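Local coordinates for protein tryptophan--tRNA ligase (Aeropyrum pernix, PDB 3A04) that catalyses the ATP-dependent attachment of L-tryptophan to its cognate tRNA, releasing AMP and diphosphate, as a class I aminoacyl-tRNA synthetase, at residues A[149-154]-A[193-198]. Sequence-based numbering, arbitrary orientation.
Sequences YFQTNR and AADILH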
ATOM      1  N   TYR A 149     -14.048   9.595   5.281  1.00 25.48           N
ATOM      2  CA  TYR A 149     -12.614   9.680   5.163  1.00 25.09           C
ATOM      3  C   TYR A 149     -12.174   9.384   3.791  1.00 24.82           C
ATOM      4  O   TYR A 149     -12.934   8.709   3.011  1.00 24.53           O
ATOM      5  CB  TYR A 149     -11.925   8.746   6.194  1.00 25.28           C
ATOM      6  CG  TYR A 149     -12.029   7.281   5.838  1.00 26.99           C
ATOM      7  CD1 TYR A 149     -11.076   6.671   4.983  1.00 20.64           C
ATOM      8  CD2 TYR A 149     -13.105   6.538   6.329  1.00 24.61           C
ATOM      9  CE1 TYR A 149     -11.179   5.246   4.662  1.00 26.48           C
ATOM     10  CE2 TYR A 149     -13.269   5.130   6.025  1.00 24.26           C
ATOM     11  CZ  TYR A 149     -12.264   4.528   5.188  1.00 23.10           C
ATOM     12  OH  TYR A 149     -12.381   3.213   4.808  1.00 25.66           O
ATOM     13  N   PHE A 150     -10.926   9.784   3.495  1.00 24.92           N
ATOM     14  CA  PHE A 150     -10.290   9.514   2.203  1.00 25.90           C
ATOM     15  C   PHE A 150      -9.288   8.368   2.410  1.00 25.97           C
ATOM     16  O   PHE A 150      -8.580   8.380   3.431  1.00 25.81           O
ATOM     17  CB  PHE A 150      -9.470  10.705   1.700  1.00 24.73           C
ATOM     18  CG  PHE A 150     -10.300  11.892   1.329  1.00 29.17           C
ATOM     19  CD1 PHE A 150     -10.837  12.011   0.051  1.00 29.19           C
ATOM     20  CD2 PHE A 150     -10.568  12.896   2.262  1.00 32.30           C
ATOM     21  CE1 PHE A 150     -11.632  13.192  -0.307  1.00 28.32           C
ATOM     22  CE2 PHE A 150     -11.390  14.061   1.891  1.00 29.90           C
ATOM     23  CZ  PHE A 150     -11.880  14.174   0.656  1.00 28.85           C
ATOM     24  N   GLN A 151      -9.299   7.416   1.484  1.00 24.49           N
ATOM     25  CA  GLN A 151      -8.332   6.307   1.461  1.00 25.06           C
ATOM     26  C   GLN A 151      -6.893   6.860   1.542  1.00 26.25           C
ATOM     27  O   GLN A 151      -6.055   6.203   2.139  1.00 26.21           O
ATOM     28  CB  GLN A 151      -8.378   5.481   0.168  1.00 24.75           C
ATOM     29  CG  GLN A 151      -9.689   4.661   0.019  1.00 24.10           C
ATOM     30  CD  GLN A 151      -9.751   3.941  -1.323  1.00 24.69           C
ATOM     31  OE1 GLN A 151      -9.219   4.385  -2.329  1.00 27.19           O
ATOM     32  NE2 GLN A 151     -10.477   2.835  -1.329  1.00 25.27           N
ATOM     33  N   THR A 152      -6.646   8.047   1.015  1.00 25.95           N
ATOM     34  CA  THR A 152      -5.286   8.527   0.935  1.00 26.64           C
ATOM     35  C   THR A 152      -4.999   9.387   2.170  1.00 26.88           C
ATOM     36  O   THR A 152      -3.929  10.014   2.246  1.00 28.10           O
ATOM     37  CB  THR A 152      -4.952   9.372  -0.328  1.00 26.11           C
ATOM     38  OG1 THR A 152      -5.775  10.541  -0.339  1.00 28.86           O
ATOM     39  CG2 THR A 152      -5.097   8.565  -1.668  1.00 27.50           C
ATOM     40  N   ASN A 153      -5.916   9.450   3.100  1.00 25.44           N
ATOM     41  CA  ASN A 153      -5.623  10.294   4.278  1.00 27.85           C
ATOM     42  C   ASN A 153      -6.109   9.679   5.563  1.00 28.41           C
ATOM     43  O   ASN A 153      -6.720  10.341   6.414  1.00 31.20           O
ATOM     44  CB  ASN A 153      -6.176  11.749   4.089  1.00 27.17           C
ATOM     45  CG  ASN A 153      -5.475  12.758   4.993  1.00 30.66           C
ATOM     46  OD1 ASN A 153      -4.331  12.532   5.373  1.00 29.08           O
ATOM     47  ND2 ASN A 153      -6.152  13.851   5.367  1.00 32.17           N
ATOM     48  N   ARG A 154      -5.985   8.368   5.697  1.00 26.77           N
ATOM     49  CA  ARG A 154      -6.702   7.686   6.809  1.00 25.98           C
ATOM     50  C   ARG A 154      -5.748   7.269   7.982  1.00 28.05           C
ATOM     51  O   ARG A 154      -6.175   7.097   9.121  1.00 29.17           O
ATOM     52  CB  ARG A 154      -7.434   6.458   6.270  1.00 24.04           C
ATOM     53  CG  ARG A 154      -8.330   5.682   7.278  1.00 23.48           C
ATOM     54  CD  ARG A 154      -9.282   6.679   8.019  1.00 25.26           C
ATOM     55  NE  ARG A 154     -10.417   5.948   8.598  1.00 26.44           N
ATOM     56  CZ  ARG A 154     -11.231   6.453   9.480  1.00 26.38           C
ATOM     57  NH1 ARG A 154     -11.054   7.719   9.918  1.00 25.58           N
ATOM     58  NH2 ARG A 154     -12.178   5.690   9.934  1.00 25.77           N
ATOM     59  N   ALA A 193     -10.304  -4.000   1.141  1.00 25.83           N
ATOM     60  CA  ALA A 193     -10.474  -4.889   2.310  1.00 25.50           C
ATOM     61  C   ALA A 193     -10.154  -4.063   3.578  1.00 25.30           C
ATOM     62  O   ALA A 193     -10.763  -4.277   4.616  1.00 25.30           O
ATOM     63  CB  ALA A 193      -9.468  -6.069   2.221  1.00 24.39           C
ATOM     64  N   ALA A 194      -9.062  -3.264   3.533  1.00 23.41           N
ATOM     65  CA  ALA A 194      -8.773  -2.384   4.691  1.00 24.89           C
ATOM     66  C   ALA A 194      -9.896  -1.427   5.016  1.00 22.98           C
ATOM     67  O   ALA A 194     -10.174  -1.126   6.220  1.00 24.92           O
ATOM     68  CB  ALA A 194      -7.440  -1.618   4.443  1.00 23.56           C
ATOM     69  N   ASP A 195     -10.522  -0.849   3.991  1.00 25.17           N
ATOM     70  CA  ASP A 195     -11.711   0.019   4.276  1.00 25.69           C
ATOM     71  C   ASP A 195     -12.711  -0.734   5.201  1.00 26.02           C
ATOM     72  O   ASP A 195     -13.190  -0.194   6.195  1.00 27.47           O
ATOM     73  CB  ASP A 195     -12.433   0.414   2.953  1.00 24.74           C
ATOM     74  CG  ASP A 195     -11.643   1.451   2.158  1.00 29.23           C
ATOM     75  OD1 ASP A 195     -10.868   2.235   2.794  1.00 31.32           O
ATOM     76  OD2 ASP A 195     -11.724   1.456   0.908  1.00 29.72           O
ATOM     77  N   ILE A 196     -13.045  -1.980   4.859  1.00 25.96           N
ATOM     78  CA  ILE A 196     -13.988  -2.754   5.700  1.00 25.08           C
ATOM     79  C   ILE A 196     -13.445  -3.101   7.094  1.00 25.48           C
ATOM     80  O   ILE A 196     -14.122  -2.911   8.129  1.00 26.23           O
ATOM     81  CB  ILE A 196     -14.400  -4.050   4.941  1.00 24.85           C
ATOM     82  CG1 ILE A 196     -15.115  -3.623   3.640  1.00 25.57           C
ATOM     83  CG2 ILE A 196     -15.222  -4.988   5.868  1.00 25.13           C
ATOM     84  CD1 ILE A 196     -15.219  -4.765   2.514  1.00 29.56           C
ATOM     85  N   LEU A 197     -12.222  -3.614   7.141  1.00 26.38           N
ATOM     86  CA  LEU A 197     -11.713  -4.211   8.380  1.00 26.16           C
ATOM     87  C   LEU A 197     -11.106  -3.184   9.313  1.00 26.47           C
ATOM     88  O   LEU A 197     -11.027  -3.475  10.462  1.00 26.38           O
ATOM     89  CB  LEU A 197     -10.627  -5.238   7.993  1.00 27.07           C
ATOM     90  CG  LEU A 197     -11.246  -6.448   7.262  1.00 24.34           C
ATOM     91  CD1 LEU A 197     -10.153  -7.308   6.687  1.00 26.97           C
ATOM     92  CD2 LEU A 197     -12.222  -7.318   8.121  1.00 26.96           C
ATOM     93  N   HIS A 198     -10.602  -2.012   8.847  1.00 25.70           N
ATOM     94  CA  HIS A 198      -9.802  -1.146   9.732  1.00 24.51           C
ATOM     95  C   HIS A 198     -10.655  -0.596  10.878  1.00 26.08           C
ATOM     96  O   HIS A 198     -10.130  -0.221  11.902  1.00 26.19           O
ATOM     97  CB  HIS A 198      -9.175   0.074   8.992  1.00 25.90           C
ATOM     98  CG  HIS A 198     -10.146   1.197   8.721  1.00 26.93           C
ATOM     99  ND1 HIS A 198     -11.164   1.104   7.792  1.00 27.71           N
ATOM    100  CD2 HIS A 198     -10.247   2.452   9.271  1.00 27.09           C
ATOM    101  CE1 HIS A 198     -11.843   2.251   7.758  1.00 26.65           C
ATOM    102  NE2 HIS A 198     -11.327   3.072   8.666  1.00 30.66           N
TER
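Asp195 OD1 is gripped by two phenols: Tyr149 OH donates to it at 2.7 Å, and Tyr158 OH, from helix 156-165, binds the same oxygen. The Tyr149 hydroxyl arrives from above the carboxylate, 44° out of its plane. The other oxygen of Asp195 is held quite differently. Gln151 NE2 donates to Asp195 OD2 at 2.9 Å, on the syn lone pair of that oxygen, and the bond is nearly straight (166°), with amide and carboxylate almost coplanar. Gln151 gets there on a side chain extended beyond CG, while its OE1 accepts from the backbone N of Glu112, which fixes which way round the amide sits.

Next to this carboxylate, His198 turns an edge toward the face of Tyr149 in an offset edge-to-face pair, centroids 5.0 Å apart; its CE1 comes within 3.1 Å of Tyr149 OH. The imidazole is pinned at both nitrogens. His198 ND1 donates to Ala194 O at 2.9 Å, reaching back to the preceding turn of helix 183-197 with CG folded between backbone N and carbonyl carbon (chi1 78°). His198 NE2 accepts from Arg154 NH2, 3.0 Å away and nearly in both the ring and guanidinium planes. Arg154 also lies over the Tyr149 ring, NE toward its rim, and its NH2 forms a salt bridge with Glu147. Replacing His198 with an alanine would probably leave Arg154 NH2 without this acceptor and open a gap beside the Tyr149 ring.

The contact joins the C-terminal end of edge strand 147-150 and the following loop to the end of helix 183-197, within the Rossmann-type catalytic domain of class I synthetases. Both oxygens of the buried Asp195 carboxylate are met by hydrogen-bonding side chains, which fix its rotation, and the ND1-donor, NE2-acceptor pattern of His198 is consistent with a neutral ring protonated on ND1.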